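PDB 2H0A: transcriptional regulator from Thermus thermophilus, which probably acts as a transcriptional repressor of the LacI/GalR type, related to the catabolite regulator CcpA, its effector-binding core resembling periplasmic binding proteins. Local coordinates for residues L245-G250 and P254-R259; E22-E27 and M236-A241. All blocks are in the same frame, centred on the assembly; numbering follows the deposited sequence.

The two contacts tie helix 233-248 to different neighbours within one half of the periplasmic-binding-protein-like fold. Contact 1 joins the end of that helix to the loop residues that lead into strand 257-265; it lies at the surface, its centre about 23 Å from the centre of the chain, and is held by charges. Contact 2, whose segments lie 209 residues apart in sequence, sets an earlier turn of the same helix against helix 12-25; it is partly buried and wholly apolar, without hydrogen bonds across it. Their centres are about 13 Å apart, and they meet where Leu-245 CG packs 4.1 Å from Leu-25 CD2 and where Val-258 CG1 lies 3.9 Å from Arg-239 CG.

Contact 1 of 2, residues L245-G250 and P254-R259; sequences LERMRG and PPREVR
Glu-246 places CG anti to its own carbonyl carbon (chi1 -80°) and then runs out extended, while Arg-256 starts with the same first torsion but bends at chi3 (-61°); the two chains thereby cross, carboxylate against guanidinium. Arg-256 NH1 donates to Glu-246 OE1 at 2.4 Å, a salt bridge whose exact length means little at 2.8 Å resolution. OE1 sits at the guanidinium edge, near its plane, yet the two planes stand 61° apart. A two-pronged, coplanar pairing is therefore not formed: OE2, the other carboxylate oxygen, lies 4.5 Å from Arg-256 NH1 and 5.7 Å from NH2.

Arg-247, one residue further along the helix, bends at chi2 and slides past Arg-256 in the opposite direction. Its CD lies 3.7 Å from Arg-256 NH2, and its NH1 comes within 3.6 Å of Arg-256 NE, with the two guanidinium planes nearly perpendicular. The carbonyl O of Pro-254 is 3.7 Å from Arg-247 NH2, at the edge of that guanidinium. Asp-92 explains why two arginines can gather here: OD1 forms a salt bridge with Arg-247 NH1, and OD2 with Arg-256 NH2, which also bonds to Leu-243 O.

The helix closes in a Schellman motif, Tyr-251 N bonded to Glu-246 O and Gly-250 N to Arg-247 O, with Gly-250 at positive phi as the C-prime residue. With an alanine in place of Arg-247, OD1 of Asp-92 would probably be left without this cationic mate, and a gap opened beside Arg-256 and the carbonyl O of Pro-254. Two carboxylates thus face two guanidiniums, so the charges are probably close to balanced locally, joining the helix terminus to the loop that leads into strand 257-265 and, through Asp-92, to strand 92-96.

Contact 2 of 2, residues E22-E27 and M236-A241; sequences EGVLLE and MGARAA
Val-24 and Ala-238 bring the two helix backbones within 5.6 Å, CA to CA, and Leu-25 and Ala-241 follow with their CA atoms 6.3 Å apart, a close approach consistent with the small alanines on one side. This is helix-helix packing in the alpha/beta sandwich of a periplasmic-binding-protein-like subdomain. Helix 12-25 is the connection in the beta-alpha-beta unit between the adjacent parallel strands 2-6 and 31-34, whereas helix 233-248 leads into strand 257-265 from far along the chain.

Val-24 carries most of the contact, because its two methyls serve different partners. CG1 stands anti to the backbone N (chi1 173°) and reaches the methyl of Ala-241 at 3.6 Å, with CB of the valine touching the same methyl. The other branch, CG2, lies anti to the carbonyl carbon and rests on Ala-238, 3.4 Å from CB of Ala-238 and nearly as near its CA. One branched side chain thus spans two alanines three residues apart, about one helical turn, on the same side of helix 233-248.

Leu-25 adds a second, lesser touch. Its CB is directed along the interface rather than across it, but the chain beyond turns in. The leucine also packs on Leu-32 of strand 31-34, while Met-236 and Ala-240 rest on Val-94 of strand 92-96, so both helices lie against the same sheet. No polar group bridges the two segments. CG of Leu-25 reaches the methyl CB of Ala-241 at 3.9 Å.

Contact 1 of 2, residues L245-G250 and P254-R259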
loop_
_atom_site.group_PDB
_atom_site.type_symbol
_atom_site.label_atom_id
_atom_site.label_comp_id
_atom_site.label_asym_id
_atom_site.label_seq_id
_atom_site.Cartn_x
_atom_site.Cartn_y
_atom_site.Cartn_z
ATOM N N LEU A 245 -20.765 -3.530 -22.884
ATOM C CA LEU A 245 -21.400 -4.542 -23.722
ATOM C C LEU A 245 -22.241 -3.883 -24.789
ATOM O O LEU A 245 -22.128 -4.200 -25.976
ATOM C CB LEU A 245 -22.317 -5.434 -22.896
ATOM C CG LEU A 245 -21.735 -6.642 -22.170
ATOM C CD1 LEU A 245 -22.861 -7.348 -21.430
ATOM C CD2 LEU A 245 -21.078 -7.589 -23.174
ATOM N N GLU A 246 -23.106 -2.975 -24.351
ATOM C CA GLU A 246 -23.981 -2.265 -25.269
ATOM C C GLU A 246 -23.132 -1.676 -26.377
ATOM O O GLU A 246 -23.464 -1.782 -27.553
ATOM C CB GLU A 246 -24.740 -1.164 -24.525
ATOM C CG GLU A 246 -25.945 -1.673 -23.747
ATOM C CD GLU A 246 -26.345 -0.761 -22.599
ATOM O OE1 GLU A 246 -25.999 0.438 -22.624
ATOM O OE2 GLU A 246 -27.017 -1.246 -21.667
ATOM N N ARG A 247 -22.014 -1.080 -25.994
ATOM C CA ARG A 247 -21.121 -0.472 -26.956
ATOM C C ARG A 247 -20.398 -1.533 -27.797
ATOM O O ARG A 247 -20.258 -1.382 -29.013
ATOM C CB ARG A 247 -20.111 0.413 -26.228
ATOM C CG ARG A 247 -19.977 1.791 -26.836
ATOM C CD ARG A 247 -20.841 2.838 -26.145
ATOM N NE ARG A 247 -21.240 3.882 -27.087
ATOM C CZ ARG A 247 -21.512 5.141 -26.759
ATOM N NH1 ARG A 247 -21.431 5.551 -25.506
ATOM N NH2 ARG A 247 -21.869 5.997 -27.698
ATOM N N MET A 248 -19.941 -2.604 -27.154
ATOM C CA MET A 248 -19.243 -3.660 -27.879
ATOM C C MET A 248 -20.199 -4.359 -28.830
ATOM O O MET A 248 -19.778 -4.959 -29.818
ATOM C CB MET A 248 -18.624 -4.686 -26.916
ATOM C CG MET A 248 -17.437 -4.159 -26.100
ATOM S SD MET A 248 -16.463 -5.443 -25.264
ATOM C CE MET A 248 -17.699 -6.267 -24.272
ATOM N N ARG A 249 -21.492 -4.268 -28.532
ATOM C CA ARG A 249 -22.517 -4.898 -29.359
ATOM C C ARG A 249 -23.123 -3.956 -30.389
ATOM O O ARG A 249 -24.259 -4.142 -30.818
ATOM C CB ARG A 249 -23.616 -5.491 -28.474
ATOM C CG ARG A 249 -23.193 -6.785 -27.797
ATOM C CD ARG A 249 -24.110 -7.159 -26.651
ATOM N NE ARG A 249 -23.964 -8.561 -26.280
ATOM C CZ ARG A 249 -24.570 -9.120 -25.241
ATOM N NH1 ARG A 249 -25.361 -8.390 -24.466
ATOM N NH2 ARG A 249 -24.406 -10.410 -24.987
ATOM N N GLY A 250 -22.362 -2.934 -30.773
ATOM C CA GLY A 250 -22.827 -2.014 -31.794
ATOM C C GLY A 250 -23.556 -0.740 -31.425
ATOM O O GLY A 250 -23.901 0.029 -32.322
ATOM N N PRO A 254 -23.782 9.528 -28.422
ATOM C CA PRO A 254 -22.746 10.268 -27.696
ATOM C C PRO A 254 -22.416 9.670 -26.323
ATOM O O PRO A 254 -23.158 8.844 -25.790
ATOM C CB PRO A 254 -23.329 11.681 -27.611
ATOM C CG PRO A 254 -24.793 11.439 -27.575
ATOM C CD PRO A 254 -24.987 10.353 -28.611
ATOM N N PRO A 255 -21.277 10.072 -25.746
ATOM C CA PRO A 255 -20.824 9.594 -24.437
ATOM C C PRO A 255 -21.930 9.656 -23.387
ATOM O O PRO A 255 -22.460 10.727 -23.088
ATOM C CB PRO A 255 -19.675 10.542 -24.112
ATOM C CG PRO A 255 -19.093 10.800 -25.458
ATOM C CD PRO A 255 -20.314 11.031 -26.315
ATOM N N ARG A 256 -22.274 8.506 -22.825
ATOM C CA ARG A 256 -23.312 8.457 -21.807
ATOM C C ARG A 256 -22.740 8.693 -20.419
ATOM O O ARG A 256 -21.529 8.826 -20.244
ATOM C CB ARG A 256 -24.034 7.116 -21.856
ATOM C CG ARG A 256 -24.775 6.892 -23.148
ATOM C CD ARG A 256 -25.211 5.455 -23.251
ATOM N NE ARG A 256 -24.067 4.551 -23.250
ATOM C CZ ARG A 256 -24.168 3.227 -23.265
ATOM N NH1 ARG A 256 -25.362 2.652 -23.280
ATOM N NH2 ARG A 256 -23.075 2.474 -23.267
ATOM N N GLU A 257 -23.620 8.730 -19.429
ATOM C CA GLU A 257 -23.210 8.994 -18.064
ATOM C C GLU A 257 -24.208 8.401 -17.066
ATOM O O GLU A 257 -25.419 8.458 -17.282
ATOM C CB GLU A 257 -23.095 10.509 -17.907
ATOM C CG GLU A 257 -22.854 11.013 -16.516
ATOM C CD GLU A 257 -22.821 12.532 -16.453
ATOM O OE1 GLU A 257 -21.835 13.135 -16.934
ATOM O OE2 GLU A 257 -23.791 13.123 -15.930
ATOM N N VAL A 258 -23.692 7.805 -15.992
ATOM C CA VAL A 258 -24.533 7.209 -14.949
ATOM C C VAL A 258 -23.975 7.532 -13.563
ATOM O O VAL A 258 -22.833 7.201 -13.242
ATOM C CB VAL A 258 -24.653 5.671 -15.112
ATOM C CG1 VAL A 258 -25.351 5.069 -13.903
ATOM C CG2 VAL A 258 -25.456 5.345 -16.360
ATOM N N ARG A 259 -24.803 8.180 -12.752
ATOM C CA ARG A 259 -24.431 8.606 -11.412
ATOM C C ARG A 259 -25.108 7.812 -10.296
ATOM O O ARG A 259 -26.335 7.664 -10.265
ATOM C CB ARG A 259 -24.742 10.101 -11.276
ATOM C CG ARG A 259 -24.895 10.640 -9.872
ATOM C CD ARG A 259 -25.331 12.105 -9.933
ATOM N NE ARG A 259 -25.694 12.639 -8.624
ATOM C CZ ARG A 259 -26.816 12.345 -7.972
ATOM N NH1 ARG A 259 -27.712 11.522 -8.509
ATOM N NH2 ARG A 259 -27.024 12.850 -6.762
#

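Contact 2 of 2, residues E22-E27 and M236-A241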
loop_
_atom_site.group_PDB
_atom_site.type_symbol
_atom_site.label_atom_id
_atom_site.label_comp_id
_atom_site.label_asym_id
_atom_site.label_seq_id
_atom_site.Cartn_x
_atom_site.Cartn_y
_atom_site.Cartn_z
ATOM N N GLU A 22 -17.163 -8.793 -13.284
ATOM C CA GLU A 22 -17.133 -10.220 -13.592
ATOM C C GLU A 22 -18.542 -10.775 -13.575
ATOM O O GLU A 22 -18.969 -11.454 -14.504
ATOM C CB GLU A 22 -16.290 -10.978 -12.569
ATOM C CG GLU A 22 -14.824 -10.572 -12.548
ATOM C CD GLU A 22 -13.970 -11.516 -11.712
ATOM O OE1 GLU A 22 -14.317 -11.757 -10.533
ATOM O OE2 GLU A 22 -12.947 -12.016 -12.233
ATOM N N GLY A 23 -19.259 -10.487 -12.497
ATOM C CA GLY A 23 -20.623 -10.958 -12.383
ATOM C C GLY A 23 -21.377 -10.717 -13.670
ATOM O O GLY A 23 -22.097 -11.596 -14.149
ATOM N N VAL A 24 -21.205 -9.530 -14.240
ATOM C CA VAL A 24 -21.886 -9.188 -15.477
ATOM C C VAL A 24 -21.249 -9.826 -16.703
ATOM O O VAL A 24 -21.839 -10.712 -17.313
ATOM C CB VAL A 24 -21.951 -7.654 -15.665
ATOM C CG1 VAL A 24 -22.516 -7.300 -17.030
ATOM C CG2 VAL A 24 -22.818 -7.051 -14.586
ATOM N N LEU A 25 -20.034 -9.407 -17.038
ATOM C CA LEU A 25 -19.344 -9.914 -18.219
ATOM C C LEU A 25 -19.323 -11.427 -18.422
ATOM O O LEU A 25 -19.498 -11.893 -19.546
ATOM C CB LEU A 25 -17.920 -9.369 -18.255
ATOM C CG LEU A 25 -17.835 -7.873 -18.544
ATOM C CD1 LEU A 25 -16.373 -7.460 -18.576
ATOM C CD2 LEU A 25 -18.515 -7.554 -19.874
ATOM N N LEU A 26 -19.118 -12.190 -17.350
ATOM C CA LEU A 26 -19.073 -13.644 -17.466
ATOM C C LEU A 26 -20.437 -14.262 -17.744
ATOM O O LEU A 26 -20.532 -15.426 -18.112
ATOM C CB LEU A 26 -18.471 -14.281 -16.211
ATOM C CG LEU A 26 -17.061 -13.834 -15.794
ATOM C CD1 LEU A 26 -16.634 -14.658 -14.587
ATOM C CD2 LEU A 26 -16.057 -14.002 -16.933
ATOM N N GLU A 27 -21.497 -13.493 -17.557
ATOM C CA GLU A 27 -22.840 -13.985 -17.834
ATOM C C GLU A 27 -23.062 -13.942 -19.347
ATOM O O GLU A 27 -23.836 -14.719 -19.898
ATOM C CB GLU A 27 -23.879 -13.101 -17.135
ATOM C CG GLU A 27 -25.319 -13.396 -17.537
ATOM C CD GLU A 27 -25.986 -14.403 -16.629
ATOM O OE1 GLU A 27 -26.228 -14.060 -15.452
ATOM O OE2 GLU A 27 -26.267 -15.533 -17.087
ATOM N N MET A 236 -21.705 -0.438 -9.429
ATOM C CA MET A 236 -20.995 0.539 -10.250
ATOM C C MET A 236 -20.171 -0.197 -11.306
ATOM O O MET A 236 -20.096 0.238 -12.450
ATOM C CB MET A 236 -20.085 1.416 -9.375
ATOM C CG MET A 236 -20.832 2.402 -8.470
ATOM S SD MET A 236 -19.752 3.372 -7.382
ATOM C CE MET A 236 -18.852 4.249 -8.608
ATOM N N GLY A 237 -19.562 -1.316 -10.912
ATOM C CA GLY A 237 -18.773 -2.113 -11.840
ATOM C C GLY A 237 -19.700 -2.806 -12.825
ATOM O O GLY A 237 -19.463 -2.793 -14.038
ATOM N N ALA A 238 -20.761 -3.413 -12.297
ATOM C CA ALA A 238 -21.765 -4.081 -13.128
ATOM C C ALA A 238 -22.350 -3.121 -14.165
ATOM O O ALA A 238 -22.530 -3.488 -15.320
ATOM C CB ALA A 238 -22.887 -4.643 -12.255
ATOM N N ARG A 239 -22.651 -1.893 -13.754
ATOM C CA ARG A 239 -23.194 -0.912 -14.689
ATOM C C ARG A 239 -22.140 -0.576 -15.734
ATOM O O ARG A 239 -22.446 -0.444 -16.920
ATOM C CB ARG A 239 -23.623 0.365 -13.957
ATOM C CG ARG A 239 -24.095 1.488 -14.883
ATOM C CD ARG A 239 -25.205 1.015 -15.840
ATOM N NE ARG A 239 -26.340 0.443 -15.115
ATOM C CZ ARG A 239 -27.385 -0.135 -15.693
ATOM N NH1 ARG A 239 -27.449 -0.221 -17.017
ATOM N NH2 ARG A 239 -28.355 -0.640 -14.947
ATOM N N ALA A 240 -20.897 -0.438 -15.283
ATOM C CA ALA A 240 -19.782 -0.143 -16.175
ATOM C C ALA A 240 -19.660 -1.249 -17.224
ATOM O O ALA A 240 -19.398 -0.989 -18.396
ATOM C CB ALA A 240 -18.505 -0.054 -15.377
ATOM N N ALA A 241 -19.850 -2.490 -16.792
ATOM C CA ALA A 241 -19.771 -3.621 -17.700
ATOM C C ALA A 241 -20.897 -3.579 -18.744
ATOM O O ALA A 241 -20.641 -3.709 -19.943
ATOM C CB ALA A 241 -19.829 -4.931 -16.908
#